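Side-chain contacts in peptidase S8 and S53, subtilisin, kexin, sedolisin (Mycobacterium smegmatis, PDB 4KG7), which probably cleaves proteins as a subtilisin-like serine endopeptidase, the mycosin MycP3 of the ESX-3 type VII secretion system: residues A[337-340]-A[341-345]; A[199-203]-A[204-208]; A[253-256]-A[257-260]; A[164-167]-A[168-172]. One frame throughout, in Å; residues are numbered along the deposited sequence.

Interaction 1. Residues A[337-340]-A[341-345]; sequences PDLT and ARQVV
Thr-340 keeps an extended backbone while Ala-341 already has helical angles, and the first helical turn closes with the bond from Val-344 N to Thr-340 O (2.9 Å). The side chains of Thr-340 and Gln-343 then fold back on each other's backbone. Thr-340 OG1, set between its own backbone N and carbonyl carbon (chi1 66°), accepts from Gln-343 N at 3.1 Å. In return the extended Gln-343 chain carries OE1 back to Thr-340 N, 2.9 Å away; this bond is nearly straight (169° at the hydrogen) and meets a lone pair of OE1 in the carbonyl plane. OE1 also takes a hydrogen from a water at 2.6 Å, which gives its other one to Asp-338 O and so ties the loop to the amide. The bonds from Thr-340 N and from the water to OE1 probably fix the rotation of the glutamine amide.

Leu-339 packs across the same glutamine at about a right angle, its CD2 lying 3.7 Å from Gln-343 CD. Its CB meets Val-344 CG2 at 3.9 Å, an apolar contact; Val-344 also packs on Val-332 and on Val-209 of strand 209-213. The next amide of the helix start, Ala-341 N, is held from outside by Asp-207 OD1, while Arg-333 donates to Leu-339 O. Reciprocal bonds between the N-cap residue and the residue three further on define a capping box, which here starts helix 341-350 after the loop that follows helix 318-335.

Interaction 2. Residues A[199-203]-A[204-208]; sequences LRYAA and LEKDA
Leu-204 opens the last turn of the helix with an ordinary bond from its N to Arg-200 O, and its CD1 rests 4.0 Å from Arg-200 CG. At Glu-205 a water enters the backbone, accepting from Glu-205 N (3.0 Å) and donating to Arg-200 O. The glutamate chain is extended and slants past the Tyr-201 side chain, with CD 3.6 Å from Tyr-201 CE1 and the carboxylate plane turned 70° from the ring. A second water, in the ring plane at its edge, links Tyr-201 OH to Glu-205 OE2.

Lys-206 N reaches back five residues to Tyr-201 O (2.9 Å), a wider pi-type turn. Its chain, bent at both chi2 and chi3 (-61° and -66°), runs alongside the tyrosine and lays CG over one ring face, 3.9 Å from the centroid, as a CH-pi contact. Asp-207 takes a positive phi and leaves the helix; its OD2 forms a salt bridge with Arg-333, and the other oxygen serves the start of helix 341-350. Ala-208 N then bonds to Ala-202 O at 2.8 Å, while Ala-208 O receives a CA-H...O contact from Ala-203 CA. Ala-202 and Ala-203 of helix 193-205, with Ala-208 just beyond it, lie on strands 175-178 and 209-213, and the helix end sits against helix 150-170, where Tyr-201 OH bonds to Asp-170.

Interaction 3. Residues A[253-256]-A[257-260]; sequences SWWQ and PYVL
Gln-256 NE2 spans the mouth of the loop, donating to Val-259 O at 2.8 Å and to Ser-253 O at 2.8 Å. The two bonds differ in direction: Ser-253 O lies only 5° out of the amide plane, whereas Val-259 O sits 28° out of it. Both acceptors are backbone carbonyls on the limbs entering and leaving the turn, so the amide nitrogen ties the limbs together. A bend at chi2 (-57°) curls the chain back over its own loop and makes this possible.

Round the turn itself, Trp-255 O takes two weak bonds, from Tyr-258 N (3.1 Å) and Val-259 N (3.5 Å). The peptide bond before Pro-257 is cis, and with Gln-256 and Pro-257 at the corners this is a type VI turn. Pro-257 CD lies over the centre of the Tyr-258 ring, 4.0 Å above its plane. That ring meets Trp-255 obliquely, with CE3 of the tryptophan 4.1 Å from Tyr-258 CE2, and Val-259 CG1 closes against Ser-253 CA at the same distance of 4.1 Å.

Trp-255 is also the centre of an inverse gamma turn, and its indole NE1 is held by Gln-192, which receives Trp-254 NE1 as well. Ser-253 OG bonds to Ser-261 OG. Outward, Trp-255 and Tyr-258 lean on Leu-199 of helix 193-205, Val-259 packs on Ile-210 and Ala-212, and Leu-260 pairs with strand 209-213, so that the loop delivers the chain into strand 259-265 of the central parallel sheet.

Interaction 4. Residues A[164-167]-A[168-172]; sequences AVVR and AADMG
Two flat groups flank the last turn: the Arg-167 guanidinium, which Met-171 SD approaches obliquely, and the Asp-170 carboxylate, whose OD2 lies 3.6 Å from Val-166 CG1. Asp-170 and Val-166 run side by side, pointing the same way, and OD1 is turned to Tyr-201 of helix 193-205. Arg-167 leaves the helix extended as far as NE, CG trans to the backbone N (chi1 -172°), and delivers NE to Gly-88 O and NH1 to Gly-18 O. Met-171 crosses its stem, with SD 4.2 Å from Arg-167 CG and Met-171 CG 3.3 Å from Arg-167 O.

Beneath these side chains the backbone is regular, from Ala-168 N to Ala-164 O (2.9 Å) through to Met-171 N and Arg-167 O (2.9 Å). Gly-172 then turns to positive phi (96°); its N to Ala-169 O is one of the two bonds back into the last turn that make the Schellman motif ending helix 150-170. Alanines and valines fill the buried sides: Ala-164 and Ala-168 lie on strands 68-73 and 129-134, while Val-165 and Ala-169 pack against Ala-202 of helix 193-205.

Interactions 2 and 4 are the C-terminal ends of two adjacent helices on the central parallel sheet; they meet through small apolar side chains and one tyrosine-carboxylate bond. Interaction 4 is the buried one, whereas the other three mix core and surface. Interaction 1 is the converse case, a helix start where side chains cap the first turn, one of them Asp-207 from interaction 2. Interaction 3 involves no helix: a side-chain amide and a cis-proline turn hold a loop leading into a strand, and its aromatics pack on the helix of interaction 2. Interaction 2 touches all three others, which do not touch one another.

Interaction 1. Residues A[337-340]-A[341-345]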
loop_
_atom_site.group_PDB
_atom_site.type_symbol
_atom_site.label_atom_id
_atom_site.label_comp_id
_atom_site.label_asym_id
_atom_site.label_seq_id
_atom_site.Cartn_x
_atom_site.Cartn_y
_atom_site.Cartn_z
ATOM N N PRO A 337 -21.766 -3.465 3.628
ATOM C CA PRO A 337 -21.432 -4.147 2.360
ATOM C C PRO A 337 -22.065 -3.584 1.096
ATOM O O PRO A 337 -21.609 -3.909 0.007
ATOM C CB PRO A 337 -21.891 -5.589 2.597
ATOM C CG PRO A 337 -22.935 -5.452 3.610
ATOM C CD PRO A 337 -22.554 -4.341 4.523
ATOM N N ASP A 338 -23.017 -2.684 1.247
ATOM C CA ASP A 338 -23.676 -2.103 0.114
ATOM C C ASP A 338 -23.057 -0.790 -0.328
ATOM O O ASP A 338 -23.394 -0.294 -1.405
ATOM C CB ASP A 338 -25.171 -1.951 0.393
ATOM C CG ASP A 338 -25.886 -3.295 0.445
ATOM O OD1 ASP A 338 -25.329 -4.292 -0.077
ATOM O OD2 ASP A 338 -26.997 -3.357 0.976
ATOM N N LEU A 339 -22.130 -0.247 0.450
ATOM C CA LEU A 339 -21.462 0.986 0.052
ATOM C C LEU A 339 -20.584 0.748 -1.171
ATOM O O LEU A 339 -19.901 -0.282 -1.296
ATOM C CB LEU A 339 -20.580 1.544 1.187
ATOM C CG LEU A 339 -21.340 2.003 2.435
ATOM C CD1 LEU A 339 -20.327 2.541 3.443
ATOM C CD2 LEU A 339 -22.430 3.014 2.053
ATOM N N THR A 340 -20.582 1.721 -2.071
ATOM C CA THR A 340 -19.621 1.742 -3.201
ATOM C C THR A 340 -18.232 2.113 -2.703
ATOM O O THR A 340 -18.078 2.624 -1.609
ATOM C CB THR A 340 -20.040 2.774 -4.267
ATOM O OG1 THR A 340 -19.944 4.085 -3.699
ATOM C CG2 THR A 340 -21.428 2.496 -4.749
ATOM N N ALA A 341 -17.242 1.896 -3.555
ATOM C CA ALA A 341 -15.887 2.272 -3.226
ATOM C C ALA A 341 -15.815 3.768 -2.960
ATOM O O ALA A 341 -15.131 4.181 -2.034
ATOM C CB ALA A 341 -14.923 1.891 -4.338
ATOM N N ARG A 342 -16.526 4.582 -3.735
ATOM C CA ARG A 342 -16.449 6.042 -3.481
ATOM C C ARG A 342 -17.017 6.353 -2.097
ATOM O O ARG A 342 -16.479 7.203 -1.372
ATOM C CB ARG A 342 -17.206 6.866 -4.507
ATOM C CG ARG A 342 -16.634 6.885 -5.906
ATOM C CD ARG A 342 -17.560 7.648 -6.786
ATOM N NE ARG A 342 -17.066 8.007 -8.104
ATOM C CZ ARG A 342 -17.619 7.633 -9.257
ATOM N NH1 ARG A 342 -18.678 6.842 -9.306
ATOM N NH2 ARG A 342 -17.103 8.097 -10.382
ATOM N N GLN A 343 -18.109 5.691 -1.736
ATOM C CA GLN A 343 -18.730 5.924 -0.423
ATOM C C GLN A 343 -17.784 5.490 0.683
ATOM O O GLN A 343 -17.698 6.148 1.711
ATOM C CB GLN A 343 -20.066 5.197 -0.297
ATOM C CG GLN A 343 -21.186 5.847 -1.073
ATOM C CD GLN A 343 -22.464 5.022 -1.031
ATOM O OE1 GLN A 343 -22.489 3.870 -1.468
ATOM N NE2 GLN A 343 -23.544 5.609 -0.522
ATOM N N VAL A 344 -17.046 4.395 0.469
ATOM C CA VAL A 344 -16.138 3.896 1.485
ATOM C C VAL A 344 -14.979 4.862 1.677
ATOM O O VAL A 344 -14.617 5.179 2.817
ATOM C CB VAL A 344 -15.605 2.489 1.118
ATOM C CG1 VAL A 344 -14.485 2.055 2.056
ATOM C CG2 VAL A 344 -16.729 1.464 1.133
ATOM N N VAL A 345 -14.425 5.353 0.573
ATOM C CA VAL A 345 -13.342 6.320 0.658
ATOM C C VAL A 345 -13.827 7.596 1.381
ATOM O O VAL A 345 -13.156 8.126 2.236
ATOM C CB VAL A 345 -12.735 6.612 -0.736
ATOM C CG1 VAL A 345 -11.808 7.828 -0.677
ATOM C CG2 VAL A 345 -11.995 5.377 -1.247
HETATM O O HOH W 1 -24.548 2.339 -2.033
#

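Interaction 2. Residues A[199-203]-A[204-208]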
loop_
_atom_site.group_PDB
_atom_site.type_symbol
_atom_site.label_atom_id
_atom_site.label_comp_id
_atom_site.label_asym_id
_atom_site.label_seq_id
_atom_site.Cartn_x
_atom_site.Cartn_y
_atom_site.Cartn_z
ATOM N N LEU A 199 -6.615 1.456 -13.300
ATOM C CA LEU A 199 -7.097 1.943 -12.001
ATOM C C LEU A 199 -8.547 2.374 -12.050
ATOM O O LEU A 199 -9.298 2.086 -11.138
ATOM C CB LEU A 199 -6.225 3.093 -11.516
ATOM C CG LEU A 199 -4.750 2.727 -11.246
ATOM C CD1 LEU A 199 -3.926 3.990 -11.189
ATOM C CD2 LEU A 199 -4.563 1.888 -9.977
ATOM N N ARG A 200 -8.937 3.049 -13.125
ATOM C CA ARG A 200 -10.328 3.407 -13.330
ATOM C C ARG A 200 -11.240 2.194 -13.451
ATOM O O ARG A 200 -12.319 2.172 -12.886
ATOM C CB ARG A 200 -10.474 4.308 -14.557
ATOM C CG ARG A 200 -11.888 4.804 -14.782
ATOM C CD ARG A 200 -11.981 5.729 -15.972
ATOM N NE ARG A 200 -13.361 6.011 -16.369
ATOM C CZ ARG A 200 -14.111 5.207 -17.125
ATOM N NH1 ARG A 200 -13.681 4.016 -17.532
ATOM N NH2 ARG A 200 -15.341 5.573 -17.451
ATOM N N TYR A 201 -10.819 1.194 -14.216
ATOM C CA TYR A 201 -11.567 -0.065 -14.333
ATOM C C TYR A 201 -11.806 -0.720 -12.987
ATOM O O TYR A 201 -12.927 -1.096 -12.616
ATOM C CB TYR A 201 -10.824 -1.003 -15.269
ATOM C CG TYR A 201 -11.370 -2.410 -15.333
ATOM C CD1 TYR A 201 -12.530 -2.686 -16.015
ATOM C CD2 TYR A 201 -10.735 -3.445 -14.668
ATOM C CE1 TYR A 201 -13.034 -3.969 -16.066
ATOM C CE2 TYR A 201 -11.202 -4.748 -14.727
ATOM C CZ TYR A 201 -12.377 -5.001 -15.412
ATOM O OH TYR A 201 -12.898 -6.258 -15.521
ATOM N N ALA A 202 -10.737 -0.819 -12.205
ATOM C CA ALA A 202 -10.820 -1.475 -10.912
ATOM C C ALA A 202 -11.657 -0.664 -9.932
ATOM O O ALA A 202 -12.415 -1.233 -9.167
ATOM C CB ALA A 202 -9.429 -1.739 -10.339
ATOM N N ALA A 203 -11.502 0.667 -9.954
ATOM C CA ALA A 203 -12.184 1.506 -8.957
ATOM C C ALA A 203 -13.649 1.739 -9.248
ATOM O O ALA A 203 -14.414 1.821 -8.303
ATOM C CB ALA A 203 -11.481 2.828 -8.780
ATOM N N LEU A 204 -14.024 1.819 -10.515
ATOM C CA LEU A 204 -15.404 2.151 -10.889
ATOM C C LEU A 204 -16.175 0.897 -11.328
ATOM O O LEU A 204 -17.024 0.380 -10.577
ATOM C CB LEU A 204 -15.404 3.283 -11.940
ATOM C CG LEU A 204 -14.813 4.622 -11.479
ATOM C CD1 LEU A 204 -15.103 5.685 -12.530
ATOM C CD2 LEU A 204 -15.289 5.048 -10.113
ATOM N N GLU A 205 -15.826 0.330 -12.475
ATOM C CA GLU A 205 -16.560 -0.817 -12.973
ATOM C C GLU A 205 -16.508 -1.973 -11.990
ATOM O O GLU A 205 -17.539 -2.626 -11.757
ATOM C CB GLU A 205 -16.016 -1.285 -14.309
ATOM C CG GLU A 205 -16.752 -2.515 -14.828
ATOM C CD GLU A 205 -16.460 -2.862 -16.270
ATOM O OE1 GLU A 205 -15.950 -1.995 -17.015
ATOM O OE2 GLU A 205 -16.773 -4.013 -16.681
ATOM N N LYS A 206 -15.332 -2.236 -11.401
ATOM C CA LYS A 206 -15.221 -3.340 -10.451
ATOM C C LYS A 206 -15.396 -2.896 -8.997
ATOM O O LYS A 206 -15.401 -3.737 -8.105
ATOM C CB LYS A 206 -13.920 -4.101 -10.634
ATOM C CG LYS A 206 -13.693 -4.646 -12.054
ATOM C CD LYS A 206 -14.747 -5.632 -12.514
ATOM C CE LYS A 206 -14.722 -6.912 -11.707
ATOM N NZ LYS A 206 -15.706 -7.931 -12.212
ATOM N N ASP A 207 -15.529 -1.596 -8.770
ATOM C CA ASP A 207 -15.944 -1.066 -7.471
ATOM C C ASP A 207 -14.989 -1.412 -6.342
ATOM O O ASP A 207 -15.416 -1.599 -5.196
ATOM C CB ASP A 207 -17.371 -1.534 -7.111
ATOM C CG ASP A 207 -17.970 -0.758 -5.923
ATOM O OD1 ASP A 207 -17.886 0.479 -5.913
ATOM O OD2 ASP A 207 -18.548 -1.411 -5.026
ATOM N N ALA A 208 -13.687 -1.462 -6.639
ATOM C CA ALA A 208 -12.680 -1.751 -5.611
ATOM C C ALA A 208 -12.139 -0.482 -4.986
ATOM O O ALA A 208 -11.897 0.488 -5.699
ATOM C CB ALA A 208 -11.541 -2.551 -6.216
HETATM O O HOH W 2 -14.742 1.788 -14.874
HETATM O O HOH W 3 -15.236 -6.884 -16.509
#

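Interaction 3. Residues A[253-256]-A[257-260]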
loop_
_atom_site.group_PDB
_atom_site.type_symbol
_atom_site.label_atom_id
_atom_site.label_comp_id
_atom_site.label_asym_id
_atom_site.label_seq_id
_atom_site.Cartn_x
_atom_site.Cartn_y
_atom_site.Cartn_z
ATOM N N SER A 253 -0.199 6.842 -6.628
ATOM C CA SER A 253 -0.915 7.852 -5.819
ATOM C C SER A 253 -1.460 9.026 -6.595
ATOM O O SER A 253 -2.531 9.541 -6.268
ATOM C CB SER A 253 -0.029 8.397 -4.691
ATOM O OG SER A 253 0.047 7.490 -3.616
ATOM N N TRP A 254 -0.733 9.498 -7.600
ATOM C CA TRP A 254 -1.198 10.702 -8.289
ATOM C C TRP A 254 -2.459 10.481 -9.107
ATOM O O TRP A 254 -3.092 11.440 -9.506
ATOM C CB TRP A 254 -0.085 11.355 -9.075
ATOM C CG TRP A 254 0.204 10.744 -10.387
ATOM C CD1 TRP A 254 0.284 9.421 -10.700
ATOM C CD2 TRP A 254 0.481 11.465 -11.576
ATOM N NE1 TRP A 254 0.595 9.276 -12.035
ATOM C CE2 TRP A 254 0.730 10.517 -12.593
ATOM C CE3 TRP A 254 0.560 12.828 -11.884
ATOM C CZ2 TRP A 254 1.045 10.890 -13.901
ATOM C CZ3 TRP A 254 0.864 13.208 -13.189
ATOM C CH2 TRP A 254 1.105 12.235 -14.186
ATOM N N TRP A 255 -2.862 9.218 -9.282
ATOM C CA TRP A 255 -4.079 8.888 -10.030
ATOM C C TRP A 255 -5.344 9.090 -9.200
ATOM O O TRP A 255 -6.167 8.194 -9.057
ATOM C CB TRP A 255 -3.988 7.461 -10.635
ATOM C CG TRP A 255 -3.310 7.455 -11.951
ATOM C CD1 TRP A 255 -2.047 7.006 -12.254
ATOM C CD2 TRP A 255 -3.853 7.957 -13.161
ATOM N NE1 TRP A 255 -1.799 7.181 -13.597
ATOM C CE2 TRP A 255 -2.894 7.764 -14.178
ATOM C CE3 TRP A 255 -5.086 8.517 -13.493
ATOM C CZ2 TRP A 255 -3.122 8.164 -15.490
ATOM C CZ3 TRP A 255 -5.317 8.903 -14.801
ATOM C CH2 TRP A 255 -4.345 8.725 -15.779
ATOM N N GLN A 256 -5.559 10.321 -8.751
ATOM C CA GLN A 256 -6.813 10.729 -8.176
ATOM C C GLN A 256 -7.860 10.760 -9.303
ATOM O O GLN A 256 -7.549 11.134 -10.448
ATOM C CB GLN A 256 -6.626 12.108 -7.520
ATOM C CG GLN A 256 -5.584 12.081 -6.420
ATOM C CD GLN A 256 -5.925 11.076 -5.360
ATOM O OE1 GLN A 256 -6.983 11.174 -4.759
ATOM N NE2 GLN A 256 -5.109 10.044 -5.220
ATOM N N PRO A 257 -9.111 10.375 -8.996
ATOM C CA PRO A 257 -9.679 9.995 -7.704
ATOM C C PRO A 257 -9.703 8.504 -7.408
ATOM O O PRO A 257 -10.270 8.085 -6.401
ATOM C CB PRO A 257 -11.110 10.515 -7.812
ATOM C CG PRO A 257 -11.436 10.243 -9.226
ATOM C CD PRO A 257 -10.175 10.557 -9.995
ATOM N N TYR A 258 -9.069 7.701 -8.247
ATOM C CA TYR A 258 -9.214 6.245 -8.188
ATOM C C TYR A 258 -8.471 5.584 -7.018
ATOM O O TYR A 258 -8.792 4.448 -6.645
ATOM C CB TYR A 258 -8.729 5.634 -9.497
ATOM C CG TYR A 258 -9.324 6.329 -10.693
ATOM C CD1 TYR A 258 -10.719 6.396 -10.895
ATOM C CD2 TYR A 258 -8.523 6.944 -11.617
ATOM C CE1 TYR A 258 -11.245 7.073 -11.979
ATOM C CE2 TYR A 258 -9.037 7.597 -12.717
ATOM C CZ TYR A 258 -10.404 7.657 -12.904
ATOM O OH TYR A 258 -10.873 8.325 -14.016
ATOM N N VAL A 259 -7.465 6.285 -6.489
ATOM C CA VAL A 259 -6.530 5.751 -5.522
ATOM C C VAL A 259 -6.585 6.623 -4.261
ATOM O O VAL A 259 -6.633 7.858 -4.372
ATOM C CB VAL A 259 -5.099 5.796 -6.066
ATOM C CG1 VAL A 259 -4.093 5.376 -4.990
ATOM C CG2 VAL A 259 -4.958 4.939 -7.334
ATOM N N LEU A 260 -6.674 6.001 -3.089
ATOM C CA LEU A 260 -6.591 6.665 -1.800
ATOM C C LEU A 260 -5.135 6.554 -1.409
ATOM O O LEU A 260 -4.641 5.459 -1.111
ATOM C CB LEU A 260 -7.479 5.994 -0.747
ATOM C CG LEU A 260 -7.414 6.560 0.677
ATOM C CD1 LEU A 260 -7.657 8.075 0.714
ATOM C CD2 LEU A 260 -8.438 5.791 1.518
#

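Interaction 4. Residues A[164-167]-A[168-172]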
loop_
_atom_site.group_PDB
_atom_site.type_symbol
_atom_site.label_atom_id
_atom_site.label_comp_id
_atom_site.label_asym_id
_atom_site.label_seq_id
_atom_site.Cartn_x
_atom_site.Cartn_y
_atom_site.Cartn_z
ATOM N N ALA A 164 -1.582 -6.077 -12.927
ATOM C CA ALA A 164 -1.873 -6.650 -11.603
ATOM C C ALA A 164 -3.140 -6.076 -11.001
ATOM O O ALA A 164 -3.864 -6.769 -10.292
ATOM C CB ALA A 164 -0.699 -6.427 -10.669
ATOM N N VAL A 165 -3.383 -4.807 -11.253
ATOM C CA VAL A 165 -4.583 -4.146 -10.755
ATOM C C VAL A 165 -5.832 -4.744 -11.388
ATOM O O VAL A 165 -6.791 -5.038 -10.702
ATOM C CB VAL A 165 -4.491 -2.612 -10.960
ATOM C CG1 VAL A 165 -5.852 -1.930 -10.873
ATOM C CG2 VAL A 165 -3.479 -1.988 -10.002
ATOM N N VAL A 166 -5.807 -4.921 -12.705
ATOM C CA VAL A 166 -6.893 -5.582 -13.402
ATOM C C VAL A 166 -7.071 -7.000 -12.879
ATOM O O VAL A 166 -8.194 -7.436 -12.645
ATOM C CB VAL A 166 -6.641 -5.590 -14.903
ATOM C CG1 VAL A 166 -7.662 -6.493 -15.583
ATOM C CG2 VAL A 166 -6.706 -4.165 -15.415
ATOM N N ARG A 167 -5.972 -7.735 -12.721
ATOM C CA ARG A 167 -6.054 -9.113 -12.212
ATOM C C ARG A 167 -6.688 -9.168 -10.818
ATOM O O ARG A 167 -7.580 -9.962 -10.581
ATOM C CB ARG A 167 -4.655 -9.720 -12.197
ATOM C CG ARG A 167 -4.598 -11.190 -11.867
ATOM C CD ARG A 167 -3.148 -11.651 -11.857
ATOM N NE ARG A 167 -3.071 -13.117 -11.777
ATOM C CZ ARG A 167 -3.295 -13.968 -12.792
ATOM N NH1 ARG A 167 -3.511 -13.519 -14.029
ATOM N NH2 ARG A 167 -3.201 -15.294 -12.594
ATOM N N ALA A 168 -6.270 -8.274 -9.932
ATOM C CA ALA A 168 -6.826 -8.216 -8.585
ATOM C C ALA A 168 -8.328 -7.965 -8.631
ATOM O O ALA A 168 -9.093 -8.614 -7.945
ATOM C CB ALA A 168 -6.149 -7.128 -7.792
ATOM N N ALA A 169 -8.733 -6.971 -9.407
ATOM C CA ALA A 169 -10.162 -6.625 -9.515
ATOM C C ALA A 169 -10.944 -7.781 -10.059
ATOM O O ALA A 169 -12.016 -8.115 -9.534
ATOM C CB ALA A 169 -10.353 -5.392 -10.393
ATOM N N ASP A 170 -10.431 -8.417 -11.107
ATOM C CA ASP A 170 -11.155 -9.521 -11.738
ATOM C C ASP A 170 -11.215 -10.750 -10.869
ATOM O O ASP A 170 -12.135 -11.550 -11.032
ATOM C CB ASP A 170 -10.564 -9.841 -13.106
ATOM C CG ASP A 170 -10.923 -8.818 -14.125
ATOM O OD1 ASP A 170 -11.791 -7.952 -13.846
ATOM O OD2 ASP A 170 -10.358 -8.874 -15.237
ATOM N N MET A 171 -10.255 -10.905 -9.961
ATOM C CA MET A 171 -10.298 -11.976 -8.936
ATOM C C MET A 171 -11.270 -11.692 -7.773
ATOM O O MET A 171 -11.419 -12.535 -6.874
ATOM C CB MET A 171 -8.897 -12.267 -8.400
ATOM C CG MET A 171 -8.006 -12.968 -9.415
ATOM S SD MET A 171 -6.370 -13.296 -8.746
ATOM C CE MET A 171 -6.707 -14.713 -7.717
ATOM N N GLY A 172 -11.944 -10.551 -7.791
ATOM C CA GLY A 172 -12.981 -10.245 -6.822
ATOM C C GLY A 172 -12.533 -9.412 -5.629
ATOM O O GLY A 172 -13.282 -9.265 -4.654
#